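PDB 2F4Z: TgTwinScan_2721 - E2 domain from Toxoplasma gondii, which probably serves as a ubiquitin-conjugating (E2) enzyme, carrying ubiquitin as a thioester and passing it on toward substrate proteins. Local coordinates for residues 183-186 against 187-191; 173-176 against 177-180. All coordinates share one frame; numbering follows the deposited sequence.

Interaction 1 of 2, residues 183-186 against 187-191; sequences AKLW and TETFA
A183, K184, L185 and W186 each give their carbonyl oxygen to the N-H four residues later, on T187, E188, T189 and F190, as one further turn of alpha-helix. Two of these oxygens are gripped twice. OG1 of T187 sits 2.9 Å from O of A183, and OG1 of T189 lies 2.7 Å from O of L185; in both cases hydroxyl and amide come from opposite faces of the carbonyl plane, the hydroxyl donor standing 36° out of it. Each hydroxyl is turned back beside its own backbone N (chi1 close to -60° in both), which carries it over the preceding turn. On another side of the helix, F190 directs its edge at the face of W186 in a T-shaped pair: CE1 of F190 stands over the CG–CD2 bond of W186, beside the fused ring junction of the indole and 3.8 Å from CD2, and the planes meet at 76°. The F190 ring is itself covered over its centre on one face by CG2 of its neighbour T189. K184 and E188 run near each other without a salt bridge, since NZ of K184 stays 4.1 Å from OE2 of E188; their charges probably still attract weakly across this exposed flank. Beyond the segments T187 packs on Y89 and F94. At A191 the helical backbone ends. This is i to i+4 pairing along the C-terminal helix of an E2 domain, whose inner side rests on the loops and sheet.

Interaction 2 of 2, residues 173-176 against 177-180; sequences IENH and PLFV
The imidazole of H176 takes a methyl on one face: CG2 of V180 lies 4.0 Å from the ring centroid, 26° off the normal, a CH-pi contact one turn along the helix. The methyl is displaced toward the rim, equally close to CE1 and NE2 of H176 at 3.7 Å. At the edge of the F179 ring, near its plane, is the carbonyl oxygen of H176. The flat amide of N175 lies against L178, whose CB is 3.3 Å from CG of N175, the two side chains crossing at about a right angle. With CG swung anti to the backbone N (chi1 -172°), N175 brings OD1 forward over the first turn, where it accepts from N of L178 at 3.1 Å. The N-H points fairly well at the oxygen, yet the donor stands above the amide carbonyl plane, 56° out of it. CD of P177 also lies close, 3.3 Å from OD1 of N175. The backbone O of N175 accepts from N of F179 in the plane of its carbonyl, and O of H176 takes N of V180 at 3.1 Å to continue the helix. L178 packs on M171 of the preceding helix; F179 is buried on V168, M171 and M172. N175 is thus an asparagine N-cap, its side chain supplying an acceptor to a first-turn amide that lacks an i-4 carbonyl of its own helix; the other bond of that amide, to the backbone O of N175, is weak. P177, which has no N-H to satisfy, suits the first turn, and the neutral amide cap would be expected to hold the helix start without depending on a charge.

In the fold
After the N-terminal helix 33-46, the four-stranded antiparallel sheet and helix 144-156, the chain reaches helix 166-174. Interaction 2 then closes the tight turn at N175 where that helix gives way to helix 176-190. Interaction 1 follows on the last turns of the same helix, about 15 Å away between centres. The two are in series, neither nested nor crossed, and meet only through the continuous backbone from V180 to A183. W118 joins them in space, since its ring meets F179 of 177-180 and W186 of 183-186. One end of the helix therefore packs on helix 166-174, the other on strand 93-99, and just past its end the backbone of A191 is hydrogen-bonded to that of H93.

Interaction 1 of 2, residues 183-186 against 187-191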
loop_
_atom_site.group_PDB
_atom_site.type_symbol
_atom_site.label_atom_id
_atom_site.label_comp_id
_atom_site.label_asym_id
_atom_site.label_seq_id
_atom_site.Cartn_x
_atom_site.Cartn_y
_atom_site.Cartn_z
ATOM N N ALA A 183 22.751 6.950 -19.643
ATOM C CA ALA A 183 22.141 6.344 -18.469
ATOM C C ALA A 183 22.753 4.970 -18.333
ATOM O O ALA A 183 23.134 4.576 -17.223
ATOM C CB ALA A 183 20.606 6.290 -18.590
ATOM N N LYS A 184 22.866 4.257 -19.450
ATOM C CA LYS A 184 23.533 2.973 -19.470
ATOM C C LYS A 184 25.024 3.005 -19.097
ATOM O O LYS A 184 25.502 2.134 -18.358
ATOM C CB LYS A 184 23.289 2.245 -20.794
ATOM C CG LYS A 184 24.223 1.093 -20.975
ATOM C CD LYS A 184 23.823 0.166 -22.109
ATOM C CE LYS A 184 24.845 -0.971 -22.223
ATOM N NZ LYS A 184 24.933 -1.495 -23.629
ATOM N N LEU A 185 25.756 4.009 -19.555
ATOM C CA LEU A 185 27.160 4.145 -19.168
ATOM C C LEU A 185 27.291 4.491 -17.678
ATOM O O LEU A 185 28.185 3.967 -17.001
ATOM C CB LEU A 185 27.880 5.211 -19.996
ATOM C CG LEU A 185 29.376 5.471 -19.712
ATOM C CD1 LEU A 185 30.191 4.213 -20.063
ATOM C CD2 LEU A 185 29.823 6.673 -20.518
ATOM N N TRP A 186 26.450 5.408 -17.175
ATOM C CA TRP A 186 26.424 5.715 -15.726
ATOM C C TRP A 186 26.110 4.466 -14.923
ATOM O O TRP A 186 26.749 4.222 -13.930
ATOM C CB TRP A 186 25.466 6.832 -15.382
ATOM C CG TRP A 186 26.073 8.208 -15.526
ATOM C CD1 TRP A 186 26.793 8.665 -16.593
ATOM C CD2 TRP A 186 25.899 9.336 -14.639
ATOM N NE1 TRP A 186 27.118 9.983 -16.404
ATOM C CE2 TRP A 186 26.565 10.433 -15.231
ATOM C CE3 TRP A 186 25.268 9.517 -13.397
ATOM C CZ2 TRP A 186 26.674 11.680 -14.591
ATOM C CZ3 TRP A 186 25.362 10.751 -12.760
ATOM C CH2 TRP A 186 26.038 11.829 -13.357
ATOM N N THR A 187 25.157 3.659 -15.367
ATOM C CA THR A 187 24.853 2.345 -14.722
ATOM C C THR A 187 26.121 1.418 -14.659
ATOM O O THR A 187 26.489 0.876 -13.591
ATOM C CB THR A 187 23.647 1.683 -15.436
ATOM O OG1 THR A 187 22.484 2.530 -15.283
ATOM C CG2 THR A 187 23.311 0.308 -14.852
ATOM N N GLU A 188 26.827 1.303 -15.782
ATOM C CA GLU A 188 27.983 0.413 -15.904
ATOM C C GLU A 188 29.109 0.946 -15.077
ATOM O O GLU A 188 29.832 0.188 -14.478
ATOM C CB GLU A 188 28.414 0.270 -17.371
ATOM C CG GLU A 188 27.344 -0.505 -18.156
ATOM C CD GLU A 188 27.502 -0.555 -19.699
ATOM O OE1 GLU A 188 27.853 0.478 -20.363
ATOM O OE2 GLU A 188 27.189 -1.658 -20.245
ATOM N N THR A 189 29.200 2.258 -14.980
ATOM C CA THR A 189 30.268 2.916 -14.297
ATOM C C THR A 189 30.079 2.982 -12.766
ATOM O O THR A 189 31.014 2.731 -12.029
ATOM C CB THR A 189 30.427 4.329 -14.857
ATOM O OG1 THR A 189 30.750 4.225 -16.236
ATOM C CG2 THR A 189 31.516 5.084 -14.145
ATOM N N PHE A 190 28.883 3.333 -12.311
ATOM C CA PHE A 190 28.634 3.657 -10.910
ATOM C C PHE A 190 27.746 2.697 -10.161
ATOM O O PHE A 190 27.681 2.775 -8.931
ATOM C CB PHE A 190 27.967 5.027 -10.797
ATOM C CG PHE A 190 28.732 6.095 -11.404
ATOM C CD1 PHE A 190 28.225 6.763 -12.497
ATOM C CD2 PHE A 190 30.005 6.434 -10.882
ATOM C CE1 PHE A 190 28.950 7.772 -13.109
ATOM C CE2 PHE A 190 30.747 7.448 -11.455
ATOM C CZ PHE A 190 30.219 8.137 -12.584
ATOM N N ALA A 191 27.059 1.810 -10.855
ATOM C CA ALA A 191 26.011 1.016 -10.226
ATOM C C ALA A 191 26.331 -0.464 -10.364
ATOM O O ALA A 191 25.462 -1.334 -10.265
ATOM C CB ALA A 191 24.676 1.349 -10.869
#

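Interaction 2 of 2, residues 173-176 against 177-180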
loop_
_atom_site.group_PDB
_atom_site.type_symbol
_atom_site.label_atom_id
_atom_site.label_comp_id
_atom_site.label_asym_id
_atom_site.label_seq_id
_atom_site.Cartn_x
_atom_site.Cartn_y
_atom_site.Cartn_z
ATOM N N ILE A 173 15.170 15.477 -24.311
ATOM C CA ILE A 173 14.304 16.152 -25.291
ATOM C C ILE A 173 15.105 16.305 -26.624
ATOM O O ILE A 173 14.776 15.677 -27.641
ATOM C CB ILE A 173 13.772 17.521 -24.687
ATOM C CG1 ILE A 173 12.924 17.268 -23.415
ATOM C CG2 ILE A 173 13.006 18.354 -25.712
ATOM C CD1 ILE A 173 12.768 18.512 -22.468
ATOM N N GLU A 174 16.171 17.099 -26.578
ATOM C CA GLU A 174 17.130 17.259 -27.671
ATOM C C GLU A 174 17.655 15.935 -28.294
ATOM O O GLU A 174 17.715 15.763 -29.545
ATOM C CB GLU A 174 18.316 18.065 -27.141
ATOM C CG GLU A 174 17.976 19.454 -26.522
ATOM C CD GLU A 174 19.245 20.162 -26.074
ATOM O OE1 GLU A 174 20.316 19.529 -26.233
ATOM O OE2 GLU A 174 19.205 21.322 -25.576
ATOM N N ASN A 175 18.035 14.983 -27.440
ATOM C CA ASN A 175 18.740 13.829 -27.930
ATOM C C ASN A 175 18.506 12.678 -26.989
ATOM O O ASN A 175 19.326 12.396 -26.085
ATOM C CB ASN A 175 20.252 14.139 -28.100
ATOM C CG ASN A 175 21.022 13.018 -28.787
ATOM O OD1 ASN A 175 20.554 11.898 -28.884
ATOM N ND2 ASN A 175 22.237 13.320 -29.248
ATOM N N HIS A 176 17.394 11.993 -27.259
ATOM C CA HIS A 176 16.954 10.909 -26.437
ATOM C C HIS A 176 17.872 9.702 -26.497
ATOM O O HIS A 176 18.127 9.096 -25.463
ATOM C CB HIS A 176 15.487 10.537 -26.751
ATOM C CG HIS A 176 14.994 9.342 -25.998
ATOM N ND1 HIS A 176 14.886 8.101 -26.572
ATOM C CD2 HIS A 176 14.620 9.194 -24.701
ATOM C CE1 HIS A 176 14.464 7.232 -25.667
ATOM N NE2 HIS A 176 14.304 7.869 -24.521
ATOM N N PRO A 177 18.324 9.291 -27.706
ATOM C CA PRO A 177 19.256 8.142 -27.726
ATOM C C PRO A 177 20.595 8.387 -26.969
ATOM O O PRO A 177 21.185 7.439 -26.502
ATOM C CB PRO A 177 19.508 7.909 -29.232
ATOM C CG PRO A 177 18.345 8.589 -29.943
ATOM C CD PRO A 177 17.994 9.763 -29.071
ATOM N N LEU A 178 21.029 9.647 -26.862
ATOM C CA LEU A 178 22.177 10.017 -26.055
ATOM C C LEU A 178 21.835 9.892 -24.540
ATOM O O LEU A 178 22.682 9.448 -23.763
ATOM C CB LEU A 178 22.729 11.411 -26.397
ATOM C CG LEU A 178 23.878 11.951 -25.518
ATOM C CD1 LEU A 178 25.082 10.996 -25.470
ATOM C CD2 LEU A 178 24.314 13.277 -25.942
ATOM N N PHE A 179 20.609 10.276 -24.152
ATOM C CA PHE A 179 20.169 10.181 -22.777
ATOM C C PHE A 179 20.302 8.732 -22.347
ATOM O O PHE A 179 20.817 8.461 -21.276
ATOM C CB PHE A 179 18.712 10.690 -22.545
ATOM C CG PHE A 179 18.112 10.132 -21.287
ATOM C CD1 PHE A 179 18.378 10.734 -20.059
ATOM C CD2 PHE A 179 17.382 8.971 -21.318
ATOM C CE1 PHE A 179 17.904 10.182 -18.878
ATOM C CE2 PHE A 179 16.898 8.399 -20.147
ATOM C CZ PHE A 179 17.162 9.006 -18.932
ATOM N N VAL A 180 19.847 7.810 -23.199
ATOM C CA VAL A 180 19.813 6.399 -22.883
ATOM C C VAL A 180 21.255 5.841 -22.789
ATOM O O VAL A 180 21.579 5.037 -21.882
ATOM C CB VAL A 180 19.016 5.672 -23.935
ATOM C CG1 VAL A 180 19.071 4.185 -23.771
ATOM C CG2 VAL A 180 17.528 6.127 -23.889
#